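Local coordinates for protein CghA (Chaetomium globosum, PDB 6KBC) that is a two-domain, beta-rich fungal protein of the calycin clan that holds the ligand WK1 in a pocket lined by both domains, at residues S59-V64 with Q347-K352; D18-G23 with L41-V46. One frame throughout, in Å; residues are numbered along the deposited sequence.

Contact 1: S59-V64 with Q347-K352; sequences SAAFTV and QAWWAK. With WK1 ((2S)-3-[(2S,4E)-4-[[(1R,2S,4aR,6S,8R,8aS)-2-[(E)-but-2-en-2-yl]-6,8-dimethyl-1,2,4a,5,6,7,8,8a-octahydronaphthalen-1-yl]-oxidanyl-methylidene]-3,5-bis(oxidanylidene)pyrrolidin-2-yl]-2-methyl-2-oxidanyl-propanoic acid), chain B.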
loop_
_atom_site.group_PDB
_atom_site.type_symbol
_atom_site.label_atom_id
_atom_site.label_comp_id
_atom_site.label_asym_id
_atom_site.label_seq_id
_atom_site.Cartn_x
_atom_site.Cartn_y
_atom_site.Cartn_z
ATOM N N SER A 59 -7.982 -14.136 8.915
ATOM C CA SER A 59 -7.353 -15.451 8.952
ATOM C C SER A 59 -6.228 -15.594 7.949
ATOM O O SER A 59 -5.481 -16.577 8.006
ATOM C CB SER A 59 -8.399 -16.545 8.707
ATOM O OG SER A 59 -8.951 -16.398 7.403
ATOM N N ALA A 60 -6.081 -14.643 7.037
ATOM C CA ALA A 60 -5.015 -14.691 6.055
ATOM C C ALA A 60 -4.858 -13.301 5.467
ATOM O O ALA A 60 -5.801 -12.507 5.451
ATOM C CB ALA A 60 -5.292 -15.715 4.946
ATOM N N ALA A 61 -3.652 -13.015 5.004
ATOM C CA ALA A 61 -3.370 -11.721 4.413
ATOM C C ALA A 61 -2.254 -11.915 3.409
ATOM O O ALA A 61 -1.384 -12.774 3.578
ATOM C CB ALA A 61 -2.965 -10.679 5.478
ATOM N N PHE A 62 -2.271 -11.094 2.372
ATOM C CA PHE A 62 -1.297 -11.237 1.307
ATOM C C PHE A 62 -1.074 -9.869 0.695
ATOM O O PHE A 62 -2.023 -9.119 0.487
ATOM C CB PHE A 62 -1.782 -12.219 0.219
ATOM C CG PHE A 62 -0.808 -12.372 -0.917
ATOM C CD1 PHE A 62 0.197 -13.313 -0.852
ATOM C CD2 PHE A 62 -0.889 -11.554 -2.035
ATOM C CE1 PHE A 62 1.118 -13.438 -1.876
ATOM C CE2 PHE A 62 0.022 -11.679 -3.078
ATOM C CZ PHE A 62 1.029 -12.618 -2.994
ATOM N N THR A 63 0.173 -9.559 0.387
ATOM C CA THR A 63 0.440 -8.313 -0.305
ATOM C C THR A 63 1.680 -8.505 -1.158
ATOM O O THR A 63 2.608 -9.223 -0.777
ATOM C CB THR A 63 0.607 -7.135 0.670
ATOM O OG1 THR A 63 0.647 -5.903 -0.068
ATOM C CG2 THR A 63 1.880 -7.275 1.512
ATOM N N VAL A 64 1.661 -7.892 -2.329
ATOM C CA VAL A 64 2.813 -7.866 -3.211
ATOM C C VAL A 64 2.967 -6.440 -3.707
ATOM O O VAL A 64 1.978 -5.779 -4.047
ATOM C CB VAL A 64 2.650 -8.866 -4.384
ATOM C CG1 VAL A 64 1.354 -8.598 -5.148
ATOM C CG2 VAL A 64 3.845 -8.813 -5.304
ATOM N N GLN A 347 -1.565 -9.887 14.713
ATOM C CA GLN A 347 -0.595 -10.881 14.294
ATOM C C GLN A 347 0.596 -10.162 13.708
ATOM O O GLN A 347 0.430 -9.310 12.832
ATOM C CB GLN A 347 -1.170 -11.861 13.248
ATOM C CG GLN A 347 -0.156 -12.922 12.849
ATOM C CD GLN A 347 -0.661 -13.875 11.769
ATOM O OE1 GLN A 347 -1.832 -13.838 11.370
ATOM N NE2 GLN A 347 0.238 -14.726 11.281
ATOM N N ALA A 348 1.782 -10.533 14.174
ATOM C CA ALA A 348 3.024 -10.007 13.624
ATOM C C ALA A 348 3.269 -10.639 12.264
ATOM O O ALA A 348 3.478 -11.847 12.160
ATOM C CB ALA A 348 4.187 -10.303 14.566
ATOM N N TRP A 349 3.250 -9.821 11.223
ATOM C CA TRP A 349 3.314 -10.320 9.859
ATOM C C TRP A 349 4.746 -10.312 9.336
ATOM O O TRP A 349 5.279 -11.349 8.928
ATOM C CB TRP A 349 2.390 -9.453 9.004
ATOM C CG TRP A 349 2.189 -9.900 7.587
ATOM C CD1 TRP A 349 2.843 -10.898 6.921
ATOM C CD2 TRP A 349 1.280 -9.320 6.655
ATOM N NE1 TRP A 349 2.374 -10.987 5.623
ATOM C CE2 TRP A 349 1.416 -10.025 5.436
ATOM C CE3 TRP A 349 0.355 -8.274 6.730
ATOM C CZ2 TRP A 349 0.667 -9.714 4.309
ATOM C CZ3 TRP A 349 -0.391 -7.963 5.599
ATOM C CH2 TRP A 349 -0.224 -8.677 4.409
ATOM N N TRP A 350 5.376 -9.140 9.331
ATOM C CA TRP A 350 6.786 -9.024 9.013
ATOM C C TRP A 350 7.399 -8.012 9.966
ATOM O O TRP A 350 6.698 -7.216 10.592
ATOM C CB TRP A 350 7.017 -8.635 7.538
ATOM C CG TRP A 350 6.681 -7.213 7.185
ATOM C CD1 TRP A 350 7.451 -6.096 7.402
ATOM C CD2 TRP A 350 5.504 -6.763 6.513
ATOM N NE1 TRP A 350 6.813 -4.980 6.912
ATOM C CE2 TRP A 350 5.614 -5.360 6.368
ATOM C CE3 TRP A 350 4.363 -7.410 6.018
ATOM C CZ2 TRP A 350 4.628 -4.596 5.760
ATOM C CZ3 TRP A 350 3.378 -6.643 5.410
ATOM C CH2 TRP A 350 3.519 -5.249 5.287
ATOM N N ALA A 351 8.715 -8.083 10.099
ATOM C CA ALA A 351 9.451 -7.156 10.955
ATOM C C ALA A 351 10.892 -7.194 10.501
ATOM O O ALA A 351 11.529 -8.251 10.566
ATOM C CB ALA A 351 9.337 -7.541 12.428
ATOM N N LYS A 352 11.393 -6.072 10.004
ATOM C CA LYS A 352 12.779 -6.024 9.587
ATOM C C LYS A 352 13.376 -4.671 9.941
ATOM O O LYS A 352 12.671 -3.650 9.930
ATOM C CB LYS A 352 12.916 -6.290 8.083
ATOM C CG LYS A 352 12.271 -5.261 7.205
ATOM C CD LYS A 352 12.493 -5.615 5.731
ATOM C CE LYS A 352 11.857 -4.571 4.837
ATOM N NZ LYS A 352 12.039 -4.857 3.382
HETATM O O WK1 B . 10.541 -6.269 1.895
HETATM C C17 WK1 B . 9.341 -6.257 2.000
HETATM O O1 WK1 B . 8.672 -7.235 1.819
HETATM C C19 WK1 B . 8.641 -5.015 2.375
HETATM O O2 WK1 B . 9.514 -3.985 2.696
HETATM C C18 WK1 B . 7.839 -5.267 3.615
HETATM C C20 WK1 B . 7.856 -4.666 1.142
HETATM C C22 WK1 B . 6.802 -3.680 1.442
HETATM N N WK1 B . 5.840 -3.370 0.402
HETATM C C21 WK1 B . 5.676 -2.053 0.326
HETATM O O5 WK1 B . 4.839 -1.497 -0.519
HETATM C C23 WK1 B . 7.216 -2.366 1.881
HETATM O O4 WK1 B . 8.107 -2.114 2.818
HETATM C C24 WK1 B . 6.535 -1.292 1.246
HETATM C C16 WK1 B . 6.700 0.136 1.497
HETATM O O3 WK1 B . 7.538 0.485 2.395
HETATM C C9 WK1 B . 5.828 1.118 0.835
HETATM C C8 WK1 B . 4.599 1.085 1.789
HETATM C C12 WK1 B . 4.144 -0.243 2.359
HETATM C C13 WK1 B . 3.183 -0.957 1.817
HETATM C C90 WK1 B . 2.762 -2.263 2.399
HETATM C C14 WK1 B . 4.794 -0.785 3.581
HETATM C C7 WK1 B . 4.791 1.978 2.977
HETATM C C6 WK1 B . 5.125 3.225 2.781
HETATM C C3 WK1 B . 5.573 3.598 1.404
HETATM C C4 WK1 B . 6.401 2.524 0.730
HETATM C C5 WK1 B . 6.521 2.911 -0.731
HETATM C C11 WK1 B . 7.484 2.001 -1.427
HETATM C C2 WK1 B . 6.181 4.967 1.245
HETATM C C1 WK1 B . 6.023 5.299 -0.205
HETATM C C10 WK1 B . 6.359 6.706 -0.574
HETATM C C WK1 B . 6.899 4.359 -0.974
#

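Contact 2: D18-G23 with L41-V46; sequences DTPIPG and LSPTAV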
loop_
_atom_site.group_PDB
_atom_site.type_symbol
_atom_site.label_atom_id
_atom_site.label_comp_id
_atom_site.label_asym_id
_atom_site.label_seq_id
_atom_site.Cartn_x
_atom_site.Cartn_y
_atom_site.Cartn_z
ATOM N N ASP A 18 21.456 8.448 -16.565
ATOM C CA ASP A 18 22.717 8.926 -16.006
ATOM C C ASP A 18 22.475 9.883 -14.844
ATOM O O ASP A 18 23.128 9.779 -13.800
ATOM C CB ASP A 18 23.545 9.595 -17.106
ATOM C CG ASP A 18 24.973 9.905 -16.673
ATOM O OD1 ASP A 18 25.200 10.268 -15.498
ATOM O OD2 ASP A 18 25.882 9.785 -17.523
ATOM N N THR A 19 21.548 10.812 -15.011
ATOM C CA THR A 19 21.138 11.750 -13.983
ATOM C C THR A 19 19.691 11.472 -13.602
ATOM O O THR A 19 18.955 10.822 -14.355
ATOM C CB THR A 19 21.263 13.195 -14.482
ATOM O OG1 THR A 19 20.346 13.394 -15.562
ATOM C CG2 THR A 19 22.670 13.454 -14.986
ATOM N N PRO A 20 19.254 11.927 -12.430
ATOM C CA PRO A 20 17.810 11.975 -12.172
ATOM C C PRO A 20 17.111 12.772 -13.262
ATOM O O PRO A 20 17.421 13.940 -13.497
ATOM C CB PRO A 20 17.709 12.659 -10.802
ATOM C CG PRO A 20 19.085 13.125 -10.453
ATOM C CD PRO A 20 20.047 12.310 -11.252
ATOM N N ILE A 21 16.195 12.113 -13.962
ATOM C CA ILE A 21 15.441 12.734 -15.049
ATOM C C ILE A 21 13.989 12.832 -14.599
ATOM O O ILE A 21 13.565 12.055 -13.729
ATOM C CB ILE A 21 15.577 11.935 -16.359
ATOM C CG1 ILE A 21 14.989 10.534 -16.202
ATOM C CG2 ILE A 21 17.039 11.874 -16.816
ATOM C CD1 ILE A 21 15.267 9.620 -17.382
ATOM N N PRO A 22 13.190 13.752 -15.134
ATOM C CA PRO A 22 11.800 13.837 -14.682
ATOM C C PRO A 22 10.985 12.653 -15.171
ATOM O O PRO A 22 11.256 12.069 -16.223
ATOM C CB PRO A 22 11.293 15.151 -15.291
ATOM C CG PRO A 22 12.321 15.583 -16.291
ATOM C CD PRO A 22 13.438 14.587 -16.323
ATOM N N GLY A 23 9.980 12.288 -14.375
ATOM C CA GLY A 23 8.982 11.353 -14.834
ATOM C C GLY A 23 7.845 12.068 -15.531
ATOM O O GLY A 23 7.691 13.282 -15.409
ATOM N N LEU A 41 15.082 4.654 -16.415
ATOM C CA LEU A 41 14.652 4.801 -15.031
ATOM C C LEU A 41 15.617 5.728 -14.302
ATOM O O LEU A 41 16.823 5.462 -14.251
ATOM C CB LEU A 41 14.557 3.446 -14.328
ATOM C CG LEU A 41 14.095 3.493 -12.862
ATOM C CD1 LEU A 41 12.631 3.919 -12.737
ATOM C CD2 LEU A 41 14.325 2.150 -12.188
ATOM N N SER A 42 15.080 6.813 -13.751
ATOM C CA SER A 42 15.887 7.716 -12.946
ATOM C C SER A 42 16.545 6.952 -11.801
ATOM O O SER A 42 15.917 6.081 -11.188
ATOM C CB SER A 42 15.032 8.854 -12.387
ATOM O OG SER A 42 15.718 9.526 -11.342
ATOM N N PRO A 43 17.809 7.246 -11.485
ATOM C CA PRO A 43 18.485 6.513 -10.404
ATOM C C PRO A 43 17.978 6.861 -9.012
ATOM O O PRO A 43 18.405 6.217 -8.048
ATOM C CB PRO A 43 19.955 6.920 -10.574
ATOM C CG PRO A 43 19.892 8.265 -11.212
ATOM C CD PRO A 43 18.688 8.238 -12.123
ATOM N N THR A 44 17.102 7.853 -8.865
ATOM C CA THR A 44 16.512 8.162 -7.566
ATOM C C THR A 44 15.005 7.960 -7.561
ATOM O O THR A 44 14.340 8.362 -6.597
ATOM C CB THR A 44 16.812 9.601 -7.143
ATOM O OG1 THR A 44 16.221 10.498 -8.089
ATOM C CG2 THR A 44 18.317 9.837 -7.075
ATOM N N ALA A 45 14.447 7.384 -8.618
ATOM C CA ALA A 45 13.007 7.212 -8.695
ATOM C C ALA A 45 12.611 5.823 -8.215
ATOM O O ALA A 45 13.410 4.882 -8.200
ATOM C CB ALA A 45 12.498 7.435 -10.119
ATOM N N VAL A 46 11.358 5.710 -7.802
ATOM C CA VAL A 46 10.769 4.424 -7.456
ATOM C C VAL A 46 9.332 4.424 -7.936
ATOM O O VAL A 46 8.601 5.399 -7.734
ATOM C CB VAL A 46 10.874 4.117 -5.949
ATOM C CG1 VAL A 46 10.112 5.139 -5.130
ATOM C CG2 VAL A 46 10.320 2.722 -5.669
HETATM O O HOH W 1 14.001 11.192 -10.625
#

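Contact 1: S59-V64 with Q347-K352
A61 lies against W349 at the centre of this buried contact. Its CB sits over one face of the indole, 3.9 Å from the centroid of the W349 six-membered ring and 24° off the ring normal. This is a CH-pi contact. The W349 ring reaches A61 because CG is anti to the backbone N (chi1 -173°). The tip atom W349 CH2 also comes within 3.8 Å of F62 N. T63 CG2 approaches the same CH2 obliquely, again at 3.8 Å. W350 meets the opposite face of W349 edge-to-face, its CZ3 3.6 Å above the plane and over the ring's centre. W349 is therefore held between A61 and its own neighbour.

The touch between T63 and W350 is looser: T63 CG2 stays 4.2 Å from W350 CZ3. The strand's outer side, at A348 and A351, is exposed, whereas the W350 ring lies inside against the ligand. WK1 C18 lies over one face, and W350 NE1 is hydrogen-bonded to N364 OD1. K352 runs extended beyond CG, and its NZ donates to WK1 O2 (2.8 Å) and to WK1 O, where the modelled 2.5 Å is short and doubtful. N364, N82, S65 and H94 also hydrogen-bond WK1.

W349 and W350 stand together opposite one residue of strand 363-375. This is a classic beta bulge, set here where the two calycin-type domains meet beside the WK1 pocket.

Contact 2: D18-G23 with L41-V46
P20 and P43 meet at about a right angle, with P20 CD 4.0 Å from P43 CG. I21 adds a looser apolar touch through CG1 to the CB of S42. Two van der Waals contacts involve oxygen. P43 CD lies 3.4 Å from the backbone carbonyl atom T19 O, and S42 OG packs on P20 CA at 3.3 Å.

The polar part centres on S42. Its OG accepts from T44 N (3.3 Å, N-H...O angle 166°), which makes an ST turn. With chi1 at 165°, OG swings to the side of the carbonyl carbon, where T44 N can reach it. A type I beta turn runs from S42 to A45, closed by A45 N to S42 O. T44 OG1 is hydrogen-bonded to P232 O, in neither segment.

One water joins the two segments. It is hydrogen-bonded to S42 OG, at a short and doubtful 2.5 Å, and donates a long bond of 3.3 Å to I21 O. I21 O also accepts from W37 NE1.

No direct hydrogen bond crosses the contact, and neither P20 nor P43 has an N-H to give. The two loop segments are thus joined by proline packing and a water bridge, not by strand pairing.

How the contacts relate
From the N terminus, contact 2 comes first. Segments 18-23 and 41-46 both belong to the connection between strands 6-10 and 46-54. The contact closes a loop of 17 residues without helix or strand. The chain then passes through strand 46-54 and enters contact 1 at 59-64. That contact closes only at 347-352, after 282 residues rich in strand. The two neither nest nor cross but follow in series. The centres of contact 1 and contact 2 are about 31 Å apart. Their nearest atoms are about 12 Å apart. Contact 2 fastens a surface loop within the N-terminal domain. Contact 1 ties the N-terminal domain to the C-terminal one in the interior.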